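Local coordinates for protein PA1221 (Pseudomonas aeruginosa, PDB 4DG8) that belongs to the ANL superfamily of AMP-binding enzymes, also carries a phosphopantetheine attachment site, and holds adenosine monophosphate in this model, at residues E35-H40 and V53-L58; S61-S66 and V156-F161; L105-K110 and A114-L119; S262-L267 and L281-D286; L450-E453 and K458-L461. All blocks are in the same frame, centred on the assembly; numbering follows the deposited sequence.

Contact 1 of 5, residues E35-H40 and V53-L58; sequences EMAALH and VDYRQL
Helix 29-39 lays M36 and A37 against Y55, the first residue of helix 55-72, in the AMP-binding family region. The chain between the two helices runs through the antiparallel pair of strands 44-48 and 51-54. Y55 sits at the centre of the contact. Its CB lies 4.1 Å from A37 CB and 3.9 Å from A37 CA. On the ring itself, Y55 CE2 lies 4.1 Å from M36 CB. M36 touches with its first carbon, and the rest of its chain bends away at chi2 and chi3. H40 closes the end of the first helix, and H40 O comes within 3.4 Å of Y55 CB. The contact is buried and mostly apolar. The hydroxyl of Y55 has its main partner outside the two segments, G230 O, and its ring also meets that of F33. The start of helix 55-72 is fixed by a capping box. D54 is the N-cap, and D54 OD1 accepts from Q57 N at 3.0 Å with a nearly straight bond. In return, D54 N donates to Q57 OE1 at 2.8 Å, in the carbonyl plane and on a lone pair.

Contact 2 of 5, residues S61-S66 and V156-F161; sequences SAEQLS and VARPCF
R158 joins the loop between strands 143-145 and 166-172 to helix 55-72, where it meets E63 and S66. Strand 166-172, which follows this loop, belongs to the mixed seven-stranded sheet of the AMP-binding region. The contact is small and rests almost wholly on one guanidinium group. The chain of R158 is extended from CG to NE, with CB and NE anti to each other about the CG-CD bond (chi3 -179°). It can therefore span the gap between loop and helix, although the nearest CA atoms, S66 and R158, are 8.5 Å apart.

The polar approaches come first. R158 NH1 lies 2.9 Å from S66 OG. That hydroxyl has its own hydrogen bond to S100 OG, outside the two segments. On the other branch, R158 NH2 comes within 3.1 Å of E63 O, but the angle there is poor for a hydrogen bond. The charge of R158 is met by D67, one residue beyond the helical segment, through a salt bridge from NH2.

Helix carbons also pack on the guanidinium. E63 CA lies over one face of it, and E63 CB is 3.6 Å from R158 NH2. S66 CB lies 3.4 Å from R158 NH1.

The last term is electrostatic. The side chains of E63 and R158 cross at about a right angle, with carboxylate and guanidinium planes 40° apart. The carboxylate of E63 does not pair with R158 but may add a longer-range attraction: E63 OE2 stays 4.7 Å from R158 NE.

Contact 3 of 5, residues L105-K110 and A114-L119; sequences LYIDLK and AWNAEL
N116 on helix 113-123 turns its amide toward I107 and D108, just past the end of strand 103-106. Strand, helix and the following strand 125-130 form a beta-alpha-beta crossover, with strand 79-83 lying between the two parallel strands. The side chains of N116 and I107 slide past each other in opposite directions. I107 contributes its CG2 branch, which stands 3.9 Å from N116 CG. CG2 lies anti to the backbone N of I107, and the other branch, CG1, lies beside that N (chi1 -64°). Both polar atoms of the amide are used. N116 ND2 donates to D108 O at 2.8 Å. The oxygen lies close to the amide plane, but the donor stands above the carbonyl plane and misses the lone pairs. N116 OD1 accepts from a water at 2.8 Å, and that water in turn accepts from D108 N at 3.0 Å. One amide thus reaches the backbone of D108 at two points, once directly and once through water, which should fix its rotation. The side chain of D108 serves its own loop in an Asx turn: D108 OD1 accepts from K110 N at 2.9 Å, from above the carboxylate plane.

Contact 4 of 5, residues S262-L267 and L281-D286; sequences SLFNTL and LLTGGD. With AMP (adenosine monophosphate), chain B.
S262 O is held twice on the helix that presses F264 against L281 and T283. T266 N reaches it at 3.0 Å and T266 OG1 at 2.9 Å, from opposite faces of its carbonyl plane. This ties the T266 hydroxyl to its own helix. F264, on the buried side, makes the contact with the strand. CG points anti to the backbone N (chi1 174°), which carries the ring to the strand, edge toward L281. L281 CD2 meets that edge near the ring plane, 3.9 Å from F264 CE1. T283 comes in across F264 at about a right angle, and T283 OG1 lies 3.7 Å from F264 CB. That hydroxyl has its polar partner in L259 O on the neighbouring strand. A296 and V293 of helix 290-299 also pack on the F264 side chain. Strand 256-260, helix 261-270 and strand 280-284 make up a beta-alpha-beta unit, and its second strand runs straight into the ligand pocket. There G284 passes the adenine of adenosine monophosphate, with G284 CA 3.7 Å from AMP N6. The ligand is also hydrogen-bonded to N307 and D402. G285 N lies 3.0 Å from AMP N7, and D286 O is 3.2 Å from AMP N1. D286 OD2 forms a salt bridge to K458 NZ.

Contact 5 of 5, residues L450-E453 and K458-L461; sequences LVRE and KQLL
L450 and L461 face each other in antiparallel strands, and so do R452 and Q459. These two are the hydrogen-bonded pairs, and each satisfies its backbone donors and acceptors in a ring of two bonds. L450 N donates to L461 O, and L461 N returns to L450 O, both at 2.9 Å. R452 N donates to Q459 O at 3.0 Å, and Q459 N to R452 O at 2.8 Å. The intervening V451-L460 and E453-K458 pairs are non-hydrogen-bonded. Weak CA-H...O contacts fill in between, such as V451 CA to Q459 O.

One side-chain acceptor also takes two donors. Q459 OE1 accepts from R452 NE at 2.9 Å and from R452 NH2 at a longer 3.2 Å. It lies at the guanidinium edge, near its plane, while the two flat groups are turned 39° apart. On the same sheet face L461 lies over one face of the guanidinium, and L461 CD1 is 3.6 Å from R452 CD. R452 gets there by a chi1 of 72°, which sets CG between the backbone N and carbonyl carbon; the chain then runs straight to NE.

The other face carries V451, E453, K458 and L460. E453 and K458 lie side by side, but E453 OE1 approaches K458 CG, not the ammonium. K458 NZ is satisfied by D286, and K458 O by N425 ND2. The whole is a beta hairpin of strands 444-454 and 457-466, which places the side chain of K458 about 9 Å from the bound adenosine monophosphate.

Contacts 1 and 2 use the same helix, 55-72, at successive places. Contact 1 is buried and mostly apolar, while contact 2 is partly buried and depends on one arginine. Contact 3 lies along the chain inside the long loop that contact 2 closes, and joins its segments mainly by an amide and a water. Contacts 1 and 4 are the buried ones, each built round an aromatic ring. Contact 5 is partly buried and instead relies mainly on backbone bonding. Contacts 4 and 5 touch through the D286-K458 pair and S262 on E453, so the hairpin meets the ligand-pocket side of contact 4. Contacts 1 and 5 lie on opposite sides of the chain's centre.

Contact 1 of 5, residues E35-H40 and V53-L58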
# COMPACT_ATOMS: atom_id res chain seq x y z
N GLU A 35 -17.60 13.40 -11.83
CA GLU A 35 -19.01 13.13 -11.56
C GLU A 35 -19.35 13.59 -10.12
O GLU A 35 -20.33 14.31 -9.88
CB GLU A 35 -19.28 11.63 -11.75
CG GLU A 35 -20.72 11.22 -11.49
CD GLU A 35 -20.93 9.70 -11.53
OE1 GLU A 35 -19.98 8.97 -11.87
OE2 GLU A 35 -22.06 9.26 -11.22
N MET A 36 -18.52 13.17 -9.18
CA MET A 36 -18.69 13.52 -7.77
C MET A 36 -18.64 15.03 -7.56
O MET A 36 -19.43 15.58 -6.80
CB MET A 36 -17.64 12.82 -6.89
CG MET A 36 -17.77 11.29 -6.82
SD MET A 36 -19.31 10.71 -6.09
CE MET A 36 -20.34 10.50 -7.55
N ALA A 37 -17.71 15.71 -8.23
CA ALA A 37 -17.58 17.15 -8.03
C ALA A 37 -18.76 17.90 -8.61
O ALA A 37 -19.14 18.97 -8.11
CB ALA A 37 -16.26 17.67 -8.61
N ALA A 38 -19.34 17.35 -9.68
CA ALA A 38 -20.53 17.94 -10.29
C ALA A 38 -21.76 17.74 -9.41
O ALA A 38 -22.62 18.63 -9.29
CB ALA A 38 -20.77 17.34 -11.67
N LEU A 39 -21.85 16.56 -8.79
CA LEU A 39 -22.99 16.21 -7.96
C LEU A 39 -22.92 16.87 -6.59
O LEU A 39 -23.95 17.23 -6.01
CB LEU A 39 -23.06 14.70 -7.77
CG LEU A 39 -24.21 13.96 -8.44
CD1 LEU A 39 -23.88 13.68 -9.90
CD2 LEU A 39 -24.48 12.66 -7.70
N HIS A 40 -21.70 17.01 -6.08
CA HIS A 40 -21.50 17.52 -4.73
C HIS A 40 -20.42 18.60 -4.65
O HIS A 40 -19.48 18.48 -3.88
CB HIS A 40 -21.07 16.37 -3.81
CG HIS A 40 -21.89 15.13 -3.98
ND1 HIS A 40 -23.22 15.06 -3.62
CD2 HIS A 40 -21.57 13.91 -4.46
CE1 HIS A 40 -23.68 13.85 -3.88
NE2 HIS A 40 -22.70 13.13 -4.39
N VAL A 53 -11.59 21.80 2.44
CA VAL A 53 -11.61 22.15 1.03
C VAL A 53 -12.79 21.38 0.44
O VAL A 53 -12.92 20.18 0.69
CB VAL A 53 -10.28 21.72 0.33
CG1 VAL A 53 -10.40 21.80 -1.18
CG2 VAL A 53 -9.09 22.57 0.80
N ASP A 54 -13.66 22.03 -0.33
CA ASP A 54 -14.76 21.28 -0.94
C ASP A 54 -14.42 20.76 -2.34
O ASP A 54 -13.37 21.08 -2.89
CB ASP A 54 -16.12 22.04 -0.86
CG ASP A 54 -16.19 23.27 -1.77
OD1 ASP A 54 -15.50 23.32 -2.80
OD2 ASP A 54 -16.99 24.18 -1.47
N TYR A 55 -15.32 19.97 -2.92
CA TYR A 55 -15.06 19.33 -4.20
C TYR A 55 -14.72 20.34 -5.29
O TYR A 55 -13.70 20.19 -5.96
CB TYR A 55 -16.20 18.41 -4.62
CG TYR A 55 -16.04 17.03 -4.01
CD1 TYR A 55 -16.44 16.78 -2.70
CD2 TYR A 55 -15.46 15.99 -4.73
CE1 TYR A 55 -16.27 15.52 -2.12
CE2 TYR A 55 -15.30 14.71 -4.16
CZ TYR A 55 -15.69 14.50 -2.86
OH TYR A 55 -15.54 13.27 -2.28
N ARG A 56 -15.55 21.36 -5.47
CA ARG A 56 -15.27 22.38 -6.47
C ARG A 56 -13.89 23.05 -6.26
O ARG A 56 -13.14 23.19 -7.20
CB ARG A 56 -16.40 23.43 -6.54
CG ARG A 56 -16.29 24.42 -7.71
N GLN A 57 -13.56 23.45 -5.03
CA GLN A 57 -12.25 24.05 -4.80
C GLN A 57 -11.12 23.07 -5.16
O GLN A 57 -10.12 23.46 -5.75
CB GLN A 57 -12.09 24.52 -3.36
CG GLN A 57 -13.29 25.32 -2.88
CD GLN A 57 -13.21 25.69 -1.41
OE1 GLN A 57 -13.12 24.82 -0.53
NE2 GLN A 57 -13.25 26.99 -1.12
N LEU A 58 -11.29 21.80 -4.79
CA LEU A 58 -10.29 20.77 -5.08
C LEU A 58 -10.09 20.64 -6.58
O LEU A 58 -8.96 20.68 -7.06
CB LEU A 58 -10.68 19.42 -4.46
CG LEU A 58 -9.64 18.31 -4.70
CD1 LEU A 58 -8.24 18.82 -4.36
CD2 LEU A 58 -9.96 17.02 -3.96

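Contact 2 of 5, residues S61-S66 and V156-F161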
# COMPACT_ATOMS: atom_id res chain seq x y z
N SER A 61 -8.35 23.81 -8.06
CA SER A 61 -6.92 23.86 -7.75
C SER A 61 -6.16 22.83 -8.58
O SER A 61 -5.10 23.12 -9.16
CB SER A 61 -6.68 23.66 -6.25
OG SER A 61 -7.34 24.66 -5.49
N ALA A 62 -6.71 21.63 -8.65
CA ALA A 62 -6.11 20.54 -9.40
C ALA A 62 -6.10 20.82 -10.91
O ALA A 62 -5.14 20.49 -11.58
CB ALA A 62 -6.81 19.21 -9.10
N GLU A 63 -7.16 21.42 -11.43
CA GLU A 63 -7.19 21.82 -12.84
C GLU A 63 -6.07 22.82 -13.13
O GLU A 63 -5.35 22.69 -14.12
CB GLU A 63 -8.56 22.40 -13.24
CG GLU A 63 -9.68 21.34 -13.35
CD GLU A 63 -10.98 21.89 -13.93
OE1 GLU A 63 -11.34 23.06 -13.67
OE2 GLU A 63 -11.64 21.14 -14.68
N GLN A 64 -5.91 23.81 -12.25
CA GLN A 64 -4.84 24.80 -12.43
C GLN A 64 -3.42 24.19 -12.43
O GLN A 64 -2.58 24.43 -13.34
CB GLN A 64 -4.95 25.90 -11.38
CG GLN A 64 -3.93 27.01 -11.56
CD GLN A 64 -4.05 28.09 -10.51
OE1 GLN A 64 -5.03 28.13 -9.75
NE2 GLN A 64 -3.06 28.97 -10.45
N LEU A 65 -3.16 23.37 -11.41
CA LEU A 65 -1.89 22.66 -11.36
C LEU A 65 -1.71 21.79 -12.61
O LEU A 65 -0.61 21.68 -13.16
CB LEU A 65 -1.81 21.81 -10.09
CG LEU A 65 -0.53 20.98 -9.95
CD1 LEU A 65 0.69 21.87 -10.11
CD2 LEU A 65 -0.50 20.27 -8.58
N SER A 66 -2.79 21.18 -13.08
CA SER A 66 -2.74 20.35 -14.27
C SER A 66 -2.37 21.21 -15.47
O SER A 66 -1.71 20.74 -16.39
CB SER A 66 -4.06 19.60 -14.50
OG SER A 66 -4.07 18.95 -15.77
N VAL A 156 -6.66 24.17 -22.94
CA VAL A 156 -7.77 24.17 -23.89
C VAL A 156 -8.55 22.87 -23.73
O VAL A 156 -9.79 22.89 -23.65
CB VAL A 156 -7.27 24.35 -25.34
CG1 VAL A 156 -8.41 24.11 -26.32
CG2 VAL A 156 -6.68 25.74 -25.52
N ALA A 157 -7.83 21.75 -23.71
CA ALA A 157 -8.41 20.44 -23.47
C ALA A 157 -7.39 19.53 -22.80
O ALA A 157 -6.22 19.54 -23.17
CB ALA A 157 -8.86 19.83 -24.78
N ARG A 158 -7.83 18.73 -21.83
CA ARG A 158 -6.92 17.80 -21.18
C ARG A 158 -6.93 16.51 -21.97
O ARG A 158 -7.91 16.19 -22.63
CB ARG A 158 -7.33 17.56 -19.73
CG ARG A 158 -7.60 18.87 -19.03
CD ARG A 158 -7.32 18.88 -17.54
NE ARG A 158 -7.69 20.21 -17.07
CZ ARG A 158 -6.83 21.21 -16.94
NH1 ARG A 158 -5.54 21.02 -17.20
NH2 ARG A 158 -7.27 22.40 -16.55
N PRO A 159 -5.82 15.75 -21.90
CA PRO A 159 -5.67 14.52 -22.69
C PRO A 159 -6.83 13.57 -22.44
O PRO A 159 -7.42 13.55 -21.35
CB PRO A 159 -4.36 13.92 -22.15
CG PRO A 159 -3.61 15.09 -21.58
CD PRO A 159 -4.67 15.98 -21.00
N CYS A 160 -7.17 12.80 -23.47
CA CYS A 160 -8.20 11.77 -23.36
C CYS A 160 -7.52 10.44 -23.19
O CYS A 160 -6.49 10.17 -23.83
CB CYS A 160 -9.09 11.73 -24.60
SG CYS A 160 -10.00 13.25 -24.95
N PHE A 161 -8.07 9.61 -22.33
CA PHE A 161 -7.51 8.29 -22.10
C PHE A 161 -8.57 7.39 -21.51
O PHE A 161 -9.58 7.87 -20.99
CB PHE A 161 -6.27 8.35 -21.19
CG PHE A 161 -6.47 9.15 -19.91
CD1 PHE A 161 -6.93 8.54 -18.76
CD2 PHE A 161 -6.18 10.52 -19.88
CE1 PHE A 161 -7.10 9.28 -17.58
CE2 PHE A 161 -6.35 11.27 -18.72
CZ PHE A 161 -6.81 10.65 -17.57

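Contact 3 of 5, residues L105-K110 and A114-L119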
# COMPACT_ATOMS: atom_id res chain seq x y z
N LEU A 105 4.12 9.01 -8.33
CA LEU A 105 5.06 8.18 -7.59
C LEU A 105 5.45 8.88 -6.30
O LEU A 105 5.84 10.06 -6.34
CB LEU A 105 6.31 7.99 -8.44
CG LEU A 105 7.54 7.43 -7.76
CD1 LEU A 105 7.29 5.98 -7.30
CD2 LEU A 105 8.73 7.52 -8.72
N TYR A 106 5.37 8.19 -5.17
CA TYR A 106 5.88 8.79 -3.95
C TYR A 106 7.42 8.84 -3.91
O TYR A 106 8.09 7.85 -4.19
CB TYR A 106 5.36 8.14 -2.65
CG TYR A 106 5.64 9.06 -1.47
CD1 TYR A 106 5.09 10.36 -1.45
CD2 TYR A 106 6.47 8.68 -0.43
CE1 TYR A 106 5.35 11.24 -0.42
CE2 TYR A 106 6.74 9.56 0.63
CZ TYR A 106 6.18 10.84 0.62
OH TYR A 106 6.41 11.74 1.63
N ILE A 107 7.96 9.99 -3.55
CA ILE A 107 9.41 10.11 -3.37
C ILE A 107 9.68 10.69 -2.00
O ILE A 107 9.22 11.79 -1.69
CB ILE A 107 10.06 11.00 -4.46
CG1 ILE A 107 9.90 10.38 -5.85
CG2 ILE A 107 11.54 11.22 -4.15
CD1 ILE A 107 10.70 9.10 -6.05
N ASP A 108 10.40 9.95 -1.17
CA ASP A 108 10.74 10.45 0.15
C ASP A 108 12.12 11.10 0.08
O ASP A 108 13.14 10.42 0.05
CB ASP A 108 10.72 9.29 1.15
CG ASP A 108 11.02 9.73 2.57
OD1 ASP A 108 11.47 10.88 2.75
OD2 ASP A 108 10.80 8.92 3.49
N LEU A 109 12.13 12.43 0.12
CA LEU A 109 13.35 13.21 -0.07
C LEU A 109 14.32 13.08 1.12
O LEU A 109 15.46 13.51 1.05
CB LEU A 109 13.03 14.68 -0.40
CG LEU A 109 12.51 14.90 -1.84
CD1 LEU A 109 12.07 16.32 -2.09
CD2 LEU A 109 13.55 14.50 -2.87
N LYS A 110 13.86 12.43 2.19
CA LYS A 110 14.73 12.16 3.33
C LYS A 110 15.47 10.83 3.19
O LYS A 110 16.28 10.49 4.04
CB LYS A 110 13.95 12.21 4.64
CG LYS A 110 13.37 13.58 4.98
N ALA A 114 21.11 9.05 -3.75
CA ALA A 114 21.51 8.08 -4.77
C ALA A 114 20.40 7.05 -5.01
O ALA A 114 20.09 6.67 -6.16
CB ALA A 114 22.84 7.38 -4.39
N TRP A 115 19.81 6.60 -3.91
CA TRP A 115 18.69 5.65 -3.97
C TRP A 115 17.52 6.24 -4.76
O TRP A 115 17.00 5.61 -5.70
CB TRP A 115 18.28 5.24 -2.54
CG TRP A 115 16.96 4.51 -2.44
CD1 TRP A 115 15.72 5.07 -2.25
CD2 TRP A 115 16.74 3.10 -2.53
NE1 TRP A 115 14.76 4.09 -2.22
CE2 TRP A 115 15.36 2.87 -2.39
CE3 TRP A 115 17.60 2.00 -2.72
CZ2 TRP A 115 14.80 1.59 -2.43
CZ3 TRP A 115 17.04 0.73 -2.76
CH2 TRP A 115 15.65 0.54 -2.62
N ASN A 116 17.12 7.46 -4.40
CA ASN A 116 16.02 8.12 -5.11
C ASN A 116 16.30 8.37 -6.59
O ASN A 116 15.42 8.22 -7.43
CB ASN A 116 15.59 9.42 -4.41
CG ASN A 116 14.68 9.16 -3.24
OD1 ASN A 116 13.93 8.19 -3.23
ND2 ASN A 116 14.75 10.02 -2.23
N ALA A 117 17.54 8.75 -6.90
CA ALA A 117 17.92 9.00 -8.27
C ALA A 117 17.75 7.72 -9.07
O ALA A 117 17.26 7.74 -10.20
CB ALA A 117 19.39 9.49 -8.34
N GLU A 118 18.16 6.60 -8.49
CA GLU A 118 18.00 5.34 -9.21
C GLU A 118 16.51 4.91 -9.35
O GLU A 118 16.09 4.40 -10.41
CB GLU A 118 18.90 4.26 -8.60
CG GLU A 118 18.78 2.88 -9.25
CD GLU A 118 19.29 2.81 -10.70
OE1 GLU A 118 19.81 3.81 -11.25
OE2 GLU A 118 19.16 1.72 -11.30
N LEU A 119 15.68 5.14 -8.33
CA LEU A 119 14.24 4.91 -8.51
C LEU A 119 13.68 5.76 -9.67
O LEU A 119 12.90 5.26 -10.52
CB LEU A 119 13.46 5.21 -7.22
CG LEU A 119 13.74 4.37 -5.96
CD1 LEU A 119 12.70 4.71 -4.89
CD2 LEU A 119 13.73 2.87 -6.26
O HOH W 1 11.70 7.35 -1.77

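Contact 4 of 5, residues S262-L267 and L281-D286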
# COMPACT_ATOMS: atom_id res chain seq x y z
N SER A 262 -0.65 -4.84 12.63
CA SER A 262 0.15 -4.63 13.85
C SER A 262 -0.25 -3.32 14.53
O SER A 262 -0.29 -3.25 15.76
CB SER A 262 1.67 -4.75 13.58
OG SER A 262 2.10 -3.76 12.67
N LEU A 263 -0.64 -2.31 13.74
CA LEU A 263 -1.12 -1.05 14.32
C LEU A 263 -2.48 -1.24 15.01
O LEU A 263 -2.71 -0.75 16.13
CB LEU A 263 -1.23 0.05 13.25
CG LEU A 263 -1.70 1.44 13.74
CD1 LEU A 263 -0.87 1.95 14.96
CD2 LEU A 263 -1.72 2.49 12.61
N PHE A 264 -3.37 -1.96 14.34
CA PHE A 264 -4.62 -2.40 14.92
C PHE A 264 -4.36 -3.08 16.27
O PHE A 264 -4.91 -2.69 17.29
CB PHE A 264 -5.34 -3.34 13.94
CG PHE A 264 -6.59 -3.97 14.48
CD1 PHE A 264 -7.82 -3.33 14.40
CD2 PHE A 264 -6.55 -5.24 15.06
CE1 PHE A 264 -8.97 -3.93 14.88
CE2 PHE A 264 -7.69 -5.83 15.55
CZ PHE A 264 -8.91 -5.18 15.46
N ASN A 265 -3.49 -4.08 16.28
CA ASN A 265 -3.22 -4.84 17.50
C ASN A 265 -2.74 -3.94 18.65
O ASN A 265 -3.19 -4.07 19.79
CB ASN A 265 -2.17 -5.92 17.22
CG ASN A 265 -2.68 -6.96 16.27
OD1 ASN A 265 -3.88 -7.03 16.01
ND2 ASN A 265 -1.78 -7.80 15.76
N THR A 266 -1.81 -3.03 18.34
CA THR A 266 -1.29 -2.09 19.33
C THR A 266 -2.37 -1.17 19.89
O THR A 266 -2.48 -1.00 21.11
CB THR A 266 -0.18 -1.23 18.72
OG1 THR A 266 0.79 -2.10 18.14
CG2 THR A 266 0.50 -0.39 19.80
N LEU A 267 -3.16 -0.58 19.01
CA LEU A 267 -4.22 0.33 19.44
C LEU A 267 -5.19 -0.44 20.31
O LEU A 267 -5.64 0.06 21.34
CB LEU A 267 -4.94 0.94 18.24
CG LEU A 267 -4.11 1.85 17.32
CD1 LEU A 267 -4.96 2.32 16.15
CD2 LEU A 267 -3.55 3.03 18.08
N LEU A 281 -13.98 -0.26 9.77
CA LEU A 281 -12.56 -0.39 9.99
C LEU A 281 -12.06 -1.58 9.16
O LEU A 281 -12.54 -2.70 9.31
CB LEU A 281 -12.28 -0.62 11.48
CG LEU A 281 -10.83 -0.83 11.93
CD1 LEU A 281 -9.88 0.22 11.32
CD2 LEU A 281 -10.73 -0.81 13.44
N LEU A 282 -11.12 -1.31 8.27
CA LEU A 282 -10.48 -2.36 7.47
C LEU A 282 -9.07 -2.53 7.98
O LEU A 282 -8.38 -1.56 8.30
CB LEU A 282 -10.49 -2.00 5.98
CG LEU A 282 -11.87 -1.64 5.43
CD1 LEU A 282 -12.10 -0.14 5.53
CD2 LEU A 282 -12.02 -2.09 4.01
N THR A 283 -8.66 -3.78 8.10
CA THR A 283 -7.34 -4.12 8.60
C THR A 283 -6.81 -5.31 7.78
O THR A 283 -7.55 -5.88 6.98
CB THR A 283 -7.36 -4.46 10.10
OG1 THR A 283 -6.01 -4.70 10.53
CG2 THR A 283 -8.21 -5.71 10.36
N GLY A 284 -5.53 -5.62 7.94
CA GLY A 284 -4.92 -6.64 7.10
C GLY A 284 -3.44 -6.36 6.88
O GLY A 284 -2.78 -5.74 7.71
N GLY A 285 -2.91 -6.85 5.76
CA GLY A 285 -1.51 -6.64 5.44
C GLY A 285 -0.64 -7.72 6.03
O GLY A 285 0.45 -7.98 5.54
N ASP A 286 -1.12 -8.35 7.10
CA ASP A 286 -0.52 -9.54 7.70
C ASP A 286 -1.66 -10.40 8.22
O ASP A 286 -2.81 -9.96 8.26
CB ASP A 286 0.38 -9.18 8.88
CG ASP A 286 1.81 -8.93 8.46
OD1 ASP A 286 2.48 -9.89 7.99
OD2 ASP A 286 2.26 -7.78 8.63
P AMP B . 1.62 -5.51 -0.22
O1P AMP B . 2.76 -4.65 0.27
O2P AMP B . 0.19 -5.01 -0.04
O3P AMP B . 1.89 -5.80 -1.69
O5' AMP B . 1.74 -6.97 0.40
C5' AMP B . 0.95 -8.03 -0.09
C4' AMP B . 1.18 -9.30 0.68
O4' AMP B . 0.92 -9.09 2.09
C3' AMP B . 0.29 -10.47 0.31
O3' AMP B . 0.72 -11.15 -0.86
C2' AMP B . 0.31 -11.32 1.57
O2' AMP B . 1.52 -12.08 1.63
C1' AMP B . 0.35 -10.25 2.66
N9 AMP B . -1.00 -9.92 3.16
C8 AMP B . -1.70 -8.82 2.81
N7 AMP B . -2.91 -8.77 3.42
C5 AMP B . -3.02 -9.87 4.19
C6 AMP B . -4.05 -10.44 5.10
N6 AMP B . -5.22 -9.81 5.31
N1 AMP B . -3.77 -11.60 5.73
C2 AMP B . -2.59 -12.23 5.52
N3 AMP B . -1.61 -11.77 4.71
C4 AMP B . -1.75 -10.61 4.02

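Contact 5 of 5, residues L450-E453 and K458-L461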
# COMPACT_ATOMS: atom_id res chain seq x y z
N LEU A 450 17.03 -11.04 11.52
CA LEU A 450 15.93 -11.45 12.39
C LEU A 450 14.91 -10.32 12.48
O LEU A 450 15.22 -9.17 12.16
CB LEU A 450 16.45 -11.75 13.80
CG LEU A 450 17.54 -12.80 14.00
CD1 LEU A 450 17.93 -12.87 15.47
CD2 LEU A 450 17.10 -14.17 13.50
N VAL A 451 13.70 -10.65 12.90
CA VAL A 451 12.66 -9.65 13.11
C VAL A 451 12.07 -9.77 14.51
O VAL A 451 11.87 -10.87 15.02
CB VAL A 451 11.52 -9.75 12.06
CG1 VAL A 451 10.46 -8.68 12.31
CG2 VAL A 451 12.08 -9.63 10.65
N ARG A 452 11.81 -8.63 15.15
CA ARG A 452 11.15 -8.62 16.46
C ARG A 452 10.15 -7.48 16.51
O ARG A 452 10.13 -6.64 15.63
CB ARG A 452 12.17 -8.50 17.60
CG ARG A 452 12.81 -7.13 17.72
CD ARG A 452 13.86 -7.08 18.82
NE ARG A 452 14.44 -5.75 18.95
CZ ARG A 452 15.44 -5.44 19.76
NH1 ARG A 452 15.98 -6.37 20.53
NH2 ARG A 452 15.90 -4.19 19.82
N GLU A 453 9.29 -7.45 17.52
CA GLU A 453 8.35 -6.34 17.58
C GLU A 453 8.45 -5.53 18.87
O GLU A 453 8.29 -6.05 19.97
CB GLU A 453 6.92 -6.80 17.30
CG GLU A 453 5.96 -5.65 17.00
CD GLU A 453 4.94 -6.00 15.93
OE1 GLU A 453 5.32 -6.61 14.91
OE2 GLU A 453 3.75 -5.66 16.12
N LYS A 458 7.87 -3.54 13.70
CA LYS A 458 8.80 -4.62 13.47
C LYS A 458 10.18 -4.00 13.28
O LYS A 458 10.35 -3.02 12.55
CB LYS A 458 8.42 -5.45 12.23
CG LYS A 458 7.01 -6.02 12.24
CD LYS A 458 6.19 -5.38 11.13
CE LYS A 458 4.92 -6.17 10.82
NZ LYS A 458 4.24 -5.64 9.60
N GLN A 459 11.14 -4.57 13.98
CA GLN A 459 12.51 -4.15 13.90
C GLN A 459 13.29 -5.27 13.27
O GLN A 459 13.05 -6.45 13.54
CB GLN A 459 13.07 -3.82 15.29
CG GLN A 459 12.49 -2.56 15.90
CD GLN A 459 12.95 -2.31 17.33
OE1 GLN A 459 13.49 -3.20 17.99
NE2 GLN A 459 12.75 -1.09 17.81
N LEU A 460 14.20 -4.87 12.39
CA LEU A 460 15.13 -5.77 11.76
C LEU A 460 16.37 -5.78 12.66
O LEU A 460 16.78 -4.75 13.18
CB LEU A 460 15.48 -5.24 10.37
CG LEU A 460 16.13 -6.18 9.37
CD1 LEU A 460 15.24 -7.39 9.11
CD2 LEU A 460 16.41 -5.42 8.08
N LEU A 461 16.92 -6.97 12.86
CA LEU A 461 18.14 -7.12 13.64
C LEU A 461 19.14 -7.87 12.78
O LEU A 461 18.77 -8.82 12.09
CB LEU A 461 17.88 -7.90 14.93
CG LEU A 461 16.95 -7.26 15.97
CD1 LEU A 461 16.94 -8.10 17.24
CD2 LEU A 461 17.38 -5.83 16.28